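Local atomic coordinates of endo-polygalacturonase (Pectobacterium carotovorum subsp. carotovorum, PDB entry 1BHE), a protein that hydrolyses the alpha-1,4 linkages between galacturonosyl units of polygalacturonic acid, an action involved in the maceration and soft-rotting of plant tissue. Residues A[27-30]-A[31-35]; A[162-165]-A[166-169]; A[192-195]-A[196-200]; A[253-256]-A[257-261]; A[281-284]-A[285-289]. All coordinates share one frame; numbering follows the deposited sequence.

Interaction 1: residues A[27-30]-A[31-35]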
loop_
_atom_site.group_PDB
_atom_site.type_symbol
_atom_site.label_atom_id
_atom_site.label_comp_id
_atom_site.label_asym_id
_atom_site.label_seq_id
_atom_site.Cartn_x
_atom_site.Cartn_y
_atom_site.Cartn_z
ATOM N N SER A 27 1.475 -7.987 -25.322
ATOM C CA SER A 27 0.580 -9.004 -25.871
ATOM C C SER A 27 1.142 -10.406 -25.721
ATOM O O SER A 27 0.355 -11.349 -25.568
ATOM C CB SER A 27 0.213 -8.688 -27.324
ATOM O OG SER A 27 1.398 -8.493 -28.083
ATOM N N THR A 28 2.459 -10.578 -25.724
ATOM C CA THR A 28 3.056 -11.895 -25.519
ATOM C C THR A 28 2.741 -12.398 -24.111
ATOM O O THR A 28 2.346 -13.549 -23.930
ATOM C CB THR A 28 4.567 -11.927 -25.789
ATOM O OG1 THR A 28 5.266 -11.120 -24.835
ATOM C CG2 THR A 28 4.870 -11.393 -27.178
ATOM N N ILE A 29 2.877 -11.530 -23.112
ATOM C CA ILE A 29 2.551 -11.917 -21.736
ATOM C C ILE A 29 1.054 -12.135 -21.562
ATOM O O ILE A 29 0.623 -13.123 -20.953
ATOM C CB ILE A 29 3.073 -10.871 -20.729
ATOM C CG1 ILE A 29 4.601 -10.771 -20.788
ATOM C CG2 ILE A 29 2.636 -11.239 -19.314
ATOM C CD1 ILE A 29 5.186 -9.619 -19.989
ATOM N N GLN A 30 0.216 -11.242 -22.085
ATOM C CA GLN A 30 -1.229 -11.365 -21.966
ATOM C C GLN A 30 -1.742 -12.662 -22.586
ATOM O O GLN A 30 -2.560 -13.364 -21.994
ATOM C CB GLN A 30 -1.981 -10.176 -22.571
ATOM C CG GLN A 30 -3.446 -10.112 -22.134
ATOM C CD GLN A 30 -3.574 -9.988 -20.627
ATOM O OE1 GLN A 30 -3.182 -8.956 -20.074
ATOM N NE2 GLN A 30 -4.096 -11.026 -19.977
ATOM N N LYS A 31 -1.249 -12.995 -23.777
ATOM C CA LYS A 31 -1.631 -14.238 -24.444
ATOM C C LYS A 31 -1.302 -15.448 -23.585
ATOM O O LYS A 31 -2.131 -16.347 -23.414
ATOM C CB LYS A 31 -0.924 -14.348 -25.806
ATOM C CG LYS A 31 -1.301 -15.615 -26.563
ATOM C CD LYS A 31 -0.722 -15.612 -27.975
ATOM C CE LYS A 31 -1.162 -16.860 -28.738
ATOM N NZ LYS A 31 -0.462 -16.962 -30.055
ATOM N N ALA A 32 -0.117 -15.476 -22.984
ATOM C CA ALA A 32 0.300 -16.548 -22.094
ATOM C C ALA A 32 -0.590 -16.604 -20.858
ATOM O O ALA A 32 -0.964 -17.688 -20.413
ATOM C CB ALA A 32 1.753 -16.366 -21.680
ATOM N N LEU A 33 -0.930 -15.447 -20.284
ATOM C CA LEU A 33 -1.803 -15.404 -19.117
ATOM C C LEU A 33 -3.196 -15.918 -19.458
ATOM O O LEU A 33 -3.822 -16.619 -18.657
ATOM C CB LEU A 33 -1.939 -13.973 -18.580
ATOM C CG LEU A 33 -0.730 -13.401 -17.839
ATOM C CD1 LEU A 33 -0.878 -11.895 -17.671
ATOM C CD2 LEU A 33 -0.566 -14.088 -16.487
ATOM N N ASN A 34 -3.686 -15.622 -20.663
ATOM C CA ASN A 34 -5.000 -16.065 -21.102
ATOM C C ASN A 34 -5.120 -17.545 -21.431
ATOM O O ASN A 34 -6.239 -17.973 -21.762
ATOM C CB ASN A 34 -5.471 -15.247 -22.316
ATOM C CG ASN A 34 -5.718 -13.791 -21.980
ATOM O OD1 ASN A 34 -5.783 -13.401 -20.812
ATOM N ND2 ASN A 34 -5.863 -12.968 -23.020
ATOM N N ASN A 35 -4.060 -18.336 -21.401
ATOM C CA ASN A 35 -4.153 -19.763 -21.676
ATOM C C ASN A 35 -3.362 -20.558 -20.642
ATOM O O ASN A 35 -2.781 -21.602 -20.922
ATOM C CB ASN A 35 -3.670 -20.083 -23.098
ATOM C CG ASN A 35 -4.070 -21.485 -23.530
ATOM O OD1 ASN A 35 -5.074 -22.021 -23.060
ATOM N ND2 ASN A 35 -3.279 -22.091 -24.410
#

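Interaction 2: residues A[162-165]-A[166-169]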
loop_
_atom_site.group_PDB
_atom_site.type_symbol
_atom_site.label_atom_id
_atom_site.label_comp_id
_atom_site.label_asym_id
_atom_site.label_seq_id
_atom_site.Cartn_x
_atom_site.Cartn_y
_atom_site.Cartn_z
ATOM N N PHE A 162 -5.814 -13.679 -2.620
ATOM C CA PHE A 162 -4.772 -13.240 -3.537
ATOM C C PHE A 162 -3.434 -13.328 -2.798
ATOM O O PHE A 162 -3.394 -13.023 -1.601
ATOM C CB PHE A 162 -5.006 -11.790 -3.990
ATOM C CG PHE A 162 -4.082 -11.351 -5.098
ATOM C CD1 PHE A 162 -2.824 -10.846 -4.827
ATOM C CD2 PHE A 162 -4.473 -11.472 -6.417
ATOM C CE1 PHE A 162 -1.974 -10.468 -5.857
ATOM C CE2 PHE A 162 -3.630 -11.108 -7.450
ATOM C CZ PHE A 162 -2.376 -10.602 -7.174
ATOM N N THR A 163 -2.366 -13.718 -3.476
ATOM C CA THR A 163 -1.058 -13.861 -2.846
ATOM C C THR A 163 -0.004 -12.988 -3.527
ATOM O O THR A 163 0.070 -12.963 -4.750
ATOM C CB THR A 163 -0.569 -15.330 -2.930
ATOM O OG1 THR A 163 -1.464 -16.164 -2.186
ATOM C CG2 THR A 163 0.842 -15.472 -2.361
ATOM N N LEU A 164 0.809 -12.306 -2.743
ATOM C CA LEU A 164 1.931 -11.501 -3.205
ATOM C C LEU A 164 3.158 -12.039 -2.445
ATOM O O LEU A 164 3.209 -11.827 -1.230
ATOM C CB LEU A 164 1.753 -10.042 -2.829
ATOM C CG LEU A 164 2.092 -8.894 -3.755
ATOM C CD1 LEU A 164 2.536 -7.658 -2.971
ATOM C CD2 LEU A 164 3.083 -9.223 -4.856
ATOM N N TYR A 165 4.062 -12.745 -3.117
ATOM C CA TYR A 165 5.140 -13.393 -2.376
ATOM C C TYR A 165 6.546 -13.279 -2.936
ATOM O O TYR A 165 6.745 -13.485 -4.131
ATOM C CB TYR A 165 4.791 -14.899 -2.361
ATOM C CG TYR A 165 5.814 -15.789 -1.688
ATOM C CD1 TYR A 165 6.122 -15.664 -0.345
ATOM C CD2 TYR A 165 6.460 -16.778 -2.428
ATOM C CE1 TYR A 165 7.055 -16.497 0.257
ATOM C CE2 TYR A 165 7.384 -17.621 -1.834
ATOM C CZ TYR A 165 7.680 -17.468 -0.495
ATOM O OH TYR A 165 8.609 -18.308 0.095
ATOM N N ASN A 166 7.507 -13.074 -2.028
ATOM C CA ASN A 166 8.923 -13.138 -2.401
ATOM C C ASN A 166 9.204 -12.331 -3.650
ATOM O O ASN A 166 9.726 -12.878 -4.613
ATOM C CB ASN A 166 9.226 -14.629 -2.601
ATOM C CG ASN A 166 10.683 -14.990 -2.799
ATOM O OD1 ASN A 166 11.572 -14.293 -2.317
ATOM N ND2 ASN A 166 10.925 -16.076 -3.532
ATOM N N VAL A 167 8.876 -11.046 -3.673
ATOM C CA VAL A 167 9.051 -10.220 -4.866
ATOM C C VAL A 167 9.395 -8.783 -4.539
ATOM O O VAL A 167 9.067 -8.289 -3.456
ATOM C CB VAL A 167 7.719 -10.327 -5.659
ATOM C CG1 VAL A 167 6.562 -9.747 -4.845
ATOM C CG2 VAL A 167 7.801 -9.661 -7.018
ATOM N N SER A 168 10.063 -8.076 -5.452
ATOM C CA SER A 168 10.420 -6.681 -5.230
ATOM C C SER A 168 9.587 -5.774 -6.144
ATOM O O SER A 168 9.396 -6.058 -7.318
ATOM C CB SER A 168 11.902 -6.378 -5.470
ATOM O OG SER A 168 12.731 -7.117 -4.580
ATOM N N LEU A 169 9.073 -4.697 -5.574
ATOM C CA LEU A 169 8.277 -3.703 -6.289
ATOM C C LEU A 169 8.972 -2.356 -6.129
ATOM O O LEU A 169 9.147 -1.901 -4.997
ATOM C CB LEU A 169 6.857 -3.597 -5.725
ATOM C CG LEU A 169 6.102 -4.903 -5.476
ATOM C CD1 LEU A 169 4.729 -4.626 -4.883
ATOM C CD2 LEU A 169 5.980 -5.722 -6.753
#

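Interaction 3: residues A[192-195]-A[196-200]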
loop_
_atom_site.group_PDB
_atom_site.type_symbol
_atom_site.label_atom_id
_atom_site.label_comp_id
_atom_site.label_asym_id
_atom_site.label_seq_id
_atom_site.Cartn_x
_atom_site.Cartn_y
_atom_site.Cartn_z
ATOM N N ILE A 192 9.348 -3.445 -1.022
ATOM C CA ILE A 192 8.904 -2.249 -1.729
ATOM C C ILE A 192 9.984 -1.175 -1.542
ATOM O O ILE A 192 10.362 -0.886 -0.401
ATOM C CB ILE A 192 7.546 -1.719 -1.241
ATOM C CG1 ILE A 192 6.413 -2.561 -1.839
ATOM C CG2 ILE A 192 7.313 -0.252 -1.606
ATOM C CD1 ILE A 192 5.115 -2.472 -1.059
ATOM N N LYS A 193 10.464 -0.606 -2.647
ATOM C CA LYS A 193 11.491 0.425 -2.559
ATOM C C LYS A 193 11.276 1.510 -3.611
ATOM O O LYS A 193 11.417 1.312 -4.815
ATOM C CB LYS A 193 12.896 -0.158 -2.673
ATOM C CG LYS A 193 14.028 0.828 -2.461
ATOM C CD LYS A 193 13.983 1.538 -1.113
ATOM C CE LYS A 193 15.148 2.520 -1.009
ATOM N NZ LYS A 193 15.301 3.071 0.365
ATOM N N THR A 194 10.931 2.680 -3.112
ATOM C CA THR A 194 10.663 3.883 -3.893
ATOM C C THR A 194 11.197 5.064 -3.096
ATOM O O THR A 194 11.147 5.060 -1.867
ATOM C CB THR A 194 9.153 3.995 -4.168
ATOM O OG1 THR A 194 8.825 3.091 -5.244
ATOM C CG2 THR A 194 8.699 5.380 -4.574
ATOM N N PRO A 195 11.795 6.038 -3.765
ATOM C CA PRO A 195 12.392 7.184 -3.100
ATOM C C PRO A 195 11.453 7.882 -2.141
ATOM O O PRO A 195 10.271 8.122 -2.399
ATOM C CB PRO A 195 12.824 8.093 -4.243
ATOM C CG PRO A 195 12.991 7.189 -5.417
ATOM C CD PRO A 195 11.965 6.095 -5.239
ATOM N N SER A 196 12.001 8.370 -1.023
ATOM C CA SER A 196 11.254 9.061 0.011
ATOM C C SER A 196 10.629 10.379 -0.422
ATOM O O SER A 196 9.685 10.870 0.204
ATOM C CB SER A 196 12.197 9.327 1.201
ATOM O OG SER A 196 13.127 10.335 0.836
ATOM N N THR A 197 11.107 10.974 -1.506
ATOM C CA THR A 197 10.597 12.227 -2.028
ATOM C C THR A 197 9.478 12.054 -3.044
ATOM O O THR A 197 8.884 13.051 -3.465
ATOM C CB THR A 197 11.756 13.005 -2.703
ATOM O OG1 THR A 197 12.410 12.086 -3.590
ATOM C CG2 THR A 197 12.744 13.489 -1.656
ATOM N N ALA A 198 9.200 10.821 -3.471
ATOM C CA ALA A 198 8.145 10.587 -4.450
ATOM C C ALA A 198 6.770 10.572 -3.786
ATOM O O ALA A 198 6.469 9.686 -2.992
ATOM C CB ALA A 198 8.382 9.280 -5.198
ATOM N N ARG A 199 5.949 11.569 -4.100
ATOM C CA ARG A 199 4.631 11.689 -3.495
ATOM C C ARG A 199 3.644 10.709 -4.124
ATOM O O ARG A 199 3.806 10.274 -5.268
ATOM C CB ARG A 199 4.098 13.122 -3.631
ATOM C CG ARG A 199 4.897 14.155 -2.847
ATOM C CD ARG A 199 4.579 14.127 -1.358
ATOM N NE ARG A 199 5.160 13.002 -0.641
ATOM C CZ ARG A 199 6.415 12.886 -0.236
ATOM N NH1 ARG A 199 7.291 13.864 -0.450
ATOM N NH2 ARG A 199 6.837 11.799 0.395
ATOM N N ASN A 200 2.617 10.358 -3.357
ATOM C CA ASN A 200 1.529 9.510 -3.837
ATOM C C ASN A 200 1.956 8.070 -4.086
ATOM O O ASN A 200 1.488 7.439 -5.035
ATOM C CB ASN A 200 1.012 10.141 -5.138
ATOM C CG ASN A 200 -0.445 9.893 -5.420
ATOM O OD1 ASN A 200 -1.279 9.977 -4.523
ATOM N ND2 ASN A 200 -0.748 9.614 -6.686
#

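Interaction 4: residues A[253-256]-A[257-261]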
loop_
_atom_site.group_PDB
_atom_site.type_symbol
_atom_site.label_atom_id
_atom_site.label_comp_id
_atom_site.label_asym_id
_atom_site.label_seq_id
_atom_site.Cartn_x
_atom_site.Cartn_y
_atom_site.Cartn_z
ATOM N N MET A 253 2.841 3.419 9.354
ATOM C CA MET A 253 1.939 2.279 9.492
ATOM C C MET A 253 0.601 2.922 9.856
ATOM O O MET A 253 0.314 3.180 11.029
ATOM C CB MET A 253 2.437 1.319 10.564
ATOM C CG MET A 253 1.458 0.240 11.004
ATOM S SD MET A 253 0.917 -0.810 9.632
ATOM C CE MET A 253 -0.806 -0.346 9.509
ATOM N N SER A 254 -0.143 3.344 8.832
ATOM C CA SER A 254 -1.337 4.132 9.016
ATOM C C SER A 254 -2.694 3.494 8.768
ATOM O O SER A 254 -2.886 2.523 8.049
ATOM C CB SER A 254 -1.250 5.373 8.088
ATOM O OG SER A 254 -0.039 6.081 8.296
ATOM N N ILE A 255 -3.692 4.123 9.387
ATOM C CA ILE A 255 -5.109 3.830 9.237
ATOM C C ILE A 255 -5.765 5.164 8.854
ATOM O O ILE A 255 -5.555 6.140 9.581
ATOM C CB ILE A 255 -5.771 3.251 10.484
ATOM C CG1 ILE A 255 -5.288 1.817 10.763
ATOM C CG2 ILE A 255 -7.293 3.254 10.386
ATOM C CD1 ILE A 255 -5.639 1.323 12.156
ATOM N N GLY A 256 -6.484 5.223 7.742
ATOM C CA GLY A 256 -7.119 6.473 7.319
ATOM C C GLY A 256 -6.484 6.967 6.020
ATOM O O GLY A 256 -5.635 6.281 5.459
ATOM N N SER A 257 -6.931 8.115 5.541
ATOM C CA SER A 257 -7.907 8.966 6.201
ATOM C C SER A 257 -9.345 8.507 6.126
ATOM O O SER A 257 -10.210 8.919 6.913
ATOM C CB SER A 257 -7.791 10.384 5.595
ATOM O OG SER A 257 -6.544 10.941 6.018
ATOM N N GLU A 258 -9.637 7.612 5.186
ATOM C CA GLU A 258 -10.997 7.064 5.086
ATOM C C GLU A 258 -11.122 6.038 6.202
ATOM O O GLU A 258 -10.471 4.992 6.170
ATOM C CB GLU A 258 -11.242 6.522 3.683
ATOM C CG GLU A 258 -11.077 7.600 2.615
ATOM C CD GLU A 258 -9.656 7.743 2.114
ATOM O OE1 GLU A 258 -8.714 7.124 2.643
ATOM O OE2 GLU A 258 -9.435 8.493 1.143
ATOM N N THR A 259 -11.909 6.370 7.236
ATOM C CA THR A 259 -12.056 5.473 8.372
ATOM C C THR A 259 -13.503 5.062 8.588
ATOM O O THR A 259 -13.950 4.971 9.734
ATOM C CB THR A 259 -11.504 6.084 9.680
ATOM O OG1 THR A 259 -12.135 7.342 9.954
ATOM C CG2 THR A 259 -9.993 6.274 9.614
ATOM N N MET A 260 -14.225 4.718 7.529
ATOM C CA MET A 260 -15.623 4.309 7.655
ATOM C C MET A 260 -15.785 2.839 8.014
ATOM O O MET A 260 -16.357 2.068 7.246
ATOM C CB MET A 260 -16.368 4.627 6.352
ATOM C CG MET A 260 -16.344 6.110 6.001
ATOM S SD MET A 260 -17.005 7.105 7.358
ATOM C CE MET A 260 -18.682 6.485 7.443
ATOM N N GLY A 261 -15.305 2.425 9.179
ATOM C CA GLY A 261 -15.434 1.054 9.639
ATOM C C GLY A 261 -14.174 0.224 9.462
ATOM O O GLY A 261 -14.102 -0.613 8.561
#

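Interaction 5: residues A[281-284]-A[285-289]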
loop_
_atom_site.group_PDB
_atom_site.type_symbol
_atom_site.label_atom_id
_atom_site.label_comp_id
_atom_site.label_asym_id
_atom_site.label_seq_id
_atom_site.Cartn_x
_atom_site.Cartn_y
_atom_site.Cartn_z
ATOM N N ILE A 281 -3.242 6.867 13.112
ATOM C CA ILE A 281 -4.672 6.795 12.878
ATOM C C ILE A 281 -5.080 8.237 12.540
ATOM O O ILE A 281 -4.949 9.128 13.383
ATOM C CB ILE A 281 -5.540 6.242 14.007
ATOM C CG1 ILE A 281 -5.041 4.887 14.498
ATOM C CG2 ILE A 281 -6.985 6.139 13.509
ATOM C CD1 ILE A 281 -5.795 4.268 15.651
ATOM N N LYS A 282 -5.495 8.463 11.302
ATOM C CA LYS A 282 -5.821 9.811 10.866
ATOM C C LYS A 282 -7.117 9.909 10.085
ATOM O O LYS A 282 -7.513 8.979 9.385
ATOM C CB LYS A 282 -4.667 10.337 9.988
ATOM C CG LYS A 282 -4.436 9.492 8.742
ATOM C CD LYS A 282 -3.399 10.129 7.829
ATOM C CE LYS A 282 -3.718 9.870 6.363
ATOM N NZ LYS A 282 -2.823 8.818 5.797
ATOM N N SER A 283 -7.754 11.075 10.176
ATOM C CA SER A 283 -8.983 11.331 9.448
ATOM C C SER A 283 -9.312 12.818 9.432
ATOM O O SER A 283 -8.529 13.666 9.867
ATOM C CB SER A 283 -10.139 10.520 10.042
ATOM O OG SER A 283 -11.108 10.249 9.044
ATOM N N ASP A 284 -10.479 13.151 8.909
ATOM C CA ASP A 284 -10.956 14.527 8.864
ATOM C C ASP A 284 -12.478 14.485 8.921
ATOM O O ASP A 284 -13.050 13.392 8.962
ATOM C CB ASP A 284 -10.457 15.256 7.621
ATOM C CG ASP A 284 -10.760 14.514 6.333
ATOM O OD1 ASP A 284 -11.948 14.466 5.960
ATOM O OD2 ASP A 284 -9.820 13.979 5.701
ATOM N N LYS A 285 -13.137 15.628 8.797
ATOM C CA LYS A 285 -14.592 15.683 8.851
ATOM C C LYS A 285 -15.284 15.059 7.649
ATOM O O LYS A 285 -16.486 14.780 7.746
ATOM C CB LYS A 285 -15.067 17.135 9.004
ATOM C CG LYS A 285 -15.060 17.649 10.432
ATOM C CD LYS A 285 -15.797 18.984 10.527
ATOM C CE LYS A 285 -14.859 20.104 10.929
ATOM N NZ LYS A 285 -15.521 21.070 11.860
ATOM N N SER A 286 -14.598 14.837 6.536
ATOM C CA SER A 286 -15.209 14.261 5.352
ATOM C C SER A 286 -15.203 12.741 5.307
ATOM O O SER A 286 -15.972 12.178 4.514
ATOM C CB SER A 286 -14.497 14.794 4.094
ATOM O OG SER A 286 -13.285 14.081 3.889
ATOM N N ALA A 287 -14.381 12.067 6.108
ATOM C CA ALA A 287 -14.300 10.607 5.993
ATOM C C ALA A 287 -14.138 9.859 7.301
ATOM O O ALA A 287 -13.806 8.663 7.288
ATOM C CB ALA A 287 -13.121 10.286 5.069
ATOM N N ALA A 288 -14.369 10.508 8.433
ATOM C CA ALA A 288 -14.224 9.860 9.729
ATOM C C ALA A 288 -15.374 8.910 10.043
ATOM O O ALA A 288 -16.540 9.217 9.783
ATOM C CB ALA A 288 -14.126 10.921 10.822
ATOM N N GLY A 289 -15.051 7.759 10.627
ATOM C CA GLY A 289 -16.088 6.814 11.047
ATOM C C GLY A 289 -15.588 5.989 12.229
ATOM O O GLY A 289 -14.715 6.425 12.976
#

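Interaction 1: residues A[27-30]-A[31-35]
Ile29 and Leu33, one turn apart on the helix 26-33, form the close-packed side of this local contact. The two side chains run side by side in the same direction, and CG2 of Ile29 meets CD1 of Leu33 at 3.9 Å. With CG1 beside the backbone N (chi1 -63°), Ile29 is left with CG2 as the branch that faces the leucine. Both residues are buried: Ile29 also packs on Leu18, Phe52 and Leu57, and Leu33 on Val42, Leu59 and Val63, which presses the helix against one end of the right-handed parallel beta-helix, where in sequence it connects strand 14-19 to strand 41-45. Behind the side chains the backbone is regular, with Leu33 N to Ile29 O at 2.9 Å and Lys31 N to Ser27 O also at 2.9 Å. The bond from Ala32 N to Thr28 O is longer, 3.3 Å.

The other side is polar and partly open to solvent. Here Gln30, bent at chi2 (60°), swings its amide along the helix, and NE2 donates to OD1 of Asn34 at 3.0 Å. The acceptor lies close to the plane of the Gln30 amide, whereas NE2 stands 43° above the carbonyl plane of Asn34, away from its lone pairs. The loose margin is formed by Asn34, which is exposed, and by Lys31, which extends its chain away from the contact.

OE1 of Gln30 accepts from Ser58 N, so both ends of one amide are in use. That double use fixes which way round the amide sits, and ties the last turn of the helix to the end of strand 51-58.

Interaction 2: residues A[162-165]-A[166-169]
Leu164 and Tyr165 lead into a corner of the right-handed parallel beta-helix, where strand 162-165 gives way to strand 167-169 and the chain passes from one face of the solenoid to the next. The axes of these two short strands make an angle of 88°, and no hydrogen bond joins them directly; the contact is made by side chains.

Leu164 projects into the interior. Its two methyls serve different partners: CD2 meets CG1 of Val167 at 3.5 Å, the side chains crossing at about a right angle, while CD1 reaches CD1 of Leu169 at 4.2 Å. Val167 and Leu169 thus close on the leucine from the far side of the bend, and Val177 touches both Leu164 and Leu169, so the inside of the corner is filled by aliphatic groups.

Tyr165 lies on the outer side of the strand and packs on Tyr114, Pro9 and Thr11. Its hydroxyl is hydrogen-bonded to Glu8, which links the ring to the N-terminal part of the chain. Asn166, at the corner itself, has positive phi and psi, a left-handed conformation at the point where the chain changes direction. The same residue makes a CH-pi contact with the tyrosine: Asn166 CB sits over the centre of one face of the Tyr165 ring, 3.5 Å from its centroid and 12° off the ring normal.

Interaction 3: residues A[192-195]-A[196-200]
Thr194 and Ala198 meet through their methyl groups just beyond the end of strand 183-193. From CB of Thr194 two branches leave in different directions. The methyl CG2, anti to the backbone N, turns to the chain ahead and lies 4.0 Å from CB of Ala198; the hydroxyl OG1, beside the backbone N (chi1 -78°), is engaged outside the turn, with hydrogen bonds to His176 NE2 and Ser172 N.

The approach of Ala198 is set by a type I beta turn from Pro195 to Ala198. Its closing bond runs from Ala198 N to Pro195 O at 3.1 Å, nearly straight at the hydrogen (N-H...O 163°), although the donor stands well above the carbonyl plane. Alongside this, CB of Pro195 comes within 4.1 Å of Thr197 OG1. The turn belongs to a loop on the parallel beta-helix that runs from strand 183-193 to strand 204-207, and Trp135 touches both Pro195 and Ala198.

Arg199 folds back over the turn, and its NH2 donates to Ser196 O at 3.0 Å. NE of the same guanidinium forms a salt bridge with Asp223, the predicted proton donor, whose OD2 accepts from the backbone N of Asn200.

Interaction 4: residues A[253-256]-A[257-261]
Ile255 and Gly256 face Thr259 across a corner of the right-handed parallel beta-helix, where strand 253-256 ends and the chain turns at Ser257 into the strand that starts near Glu258.

The apolar contacts are made by one methyl. Thr259 CG2 lies 4.1 Å from Ile255 CG2 and 3.7 Å from Gly256 CA, the isoleucine and threonine crossing at about a right angle. It reaches them because CG2 stands beside the backbone N, which leaves OG1 between N and the carbonyl carbon (chi1 56°). That hydroxyl is turned to other partners, Gly289 N and Ser283 OG.

The backbone contribution lies in the shape of the bend. The peptide bond between Gly256 and Ser257 is cis, bringing their CA atoms to 2.8 Å. Gly256 itself has phi 114°, in a region open mainly to glycine, and the cis bond follows directly.

Polar bonding goes outside the two segments, none crossing between them. Lys229 NZ collects Gly256 O as well as a carboxylate oxygen of Glu258. Bent at its second torsion, Glu258 folds back along the chain, and its OE1, the oxygen paired with that lysine, ends 4.0 Å from Gly256 C.

Interaction 5: residues A[281-284]-A[285-289]
Asp284 and Ser286 make the strongest polar link, with two groups of the serine converging on one carboxylate oxygen. The hydroxyl OG of Ser286 donates to OD1 of Asp284 at a very short 2.5 Å, and the backbone N of Ser286 donates to the same OD1 at 2.7 Å. The amide uses the anti lone pair of OD1, on the side away from OD2, with an N-H...O angle of 143°. Asp284 places the carboxylate there by setting CG between its own N and carbonyl carbon (chi1 53°), and Ser286 likewise holds OG between N and C, so the two short side chains curl towards each other. The other oxygen, OD2, has a long and weak ion pair with Lys317.

The carbonyl of Asp284 adds a weaker second tier. Ala287 N approaches Asp284 O at 3.4 Å and Ala288 N at 3.2 Å; both bonds are weak, the latter strongly bent at 122°.

Further out, the turn closes by packing. CB of Ala288 rests 3.3 Å from Asp284 O and 3.6 Å from OG of Ser283. That hydroxyl also approaches Ala288 CA at 3.2 Å, but it is hydrogen-bonded to Ser257 O of the preceding coil. Trp325 touches Ser283 from the following coil.

An aspartate whose carboxylate accepts the amide of the residue two places on is the mark of an Asx turn, here forming the start of the loop that carries the parallel beta-helix from strand 277-282 to strand 290-302.

How the interactions relate
The five contacts follow one another along the chain and up the beta-helix, from the helix at one end (interaction 1) to interaction 5, their centres about 42 Å apart. Interactions 2 and 3 touch: Lys193 N lies 3.0 Å from Leu169 O, a probable hydrogen bond between neighbouring strands. Interactions 4 and 5 are closer, with centres about 7 Å apart; Ile255 O is 2.9 Å from Lys282 N, joining successive coils. Interaction 3 lies nearest the probable active site: Arg199 and Asn200 bond to Asp223, and the Ala198 side chain is about 7 Å from that of Asp223. The Ser257 side chain of interaction 4 is about 10 Å from that of His251, an inferred active-site residue. Interactions 1, 2 and 5 lie farther away.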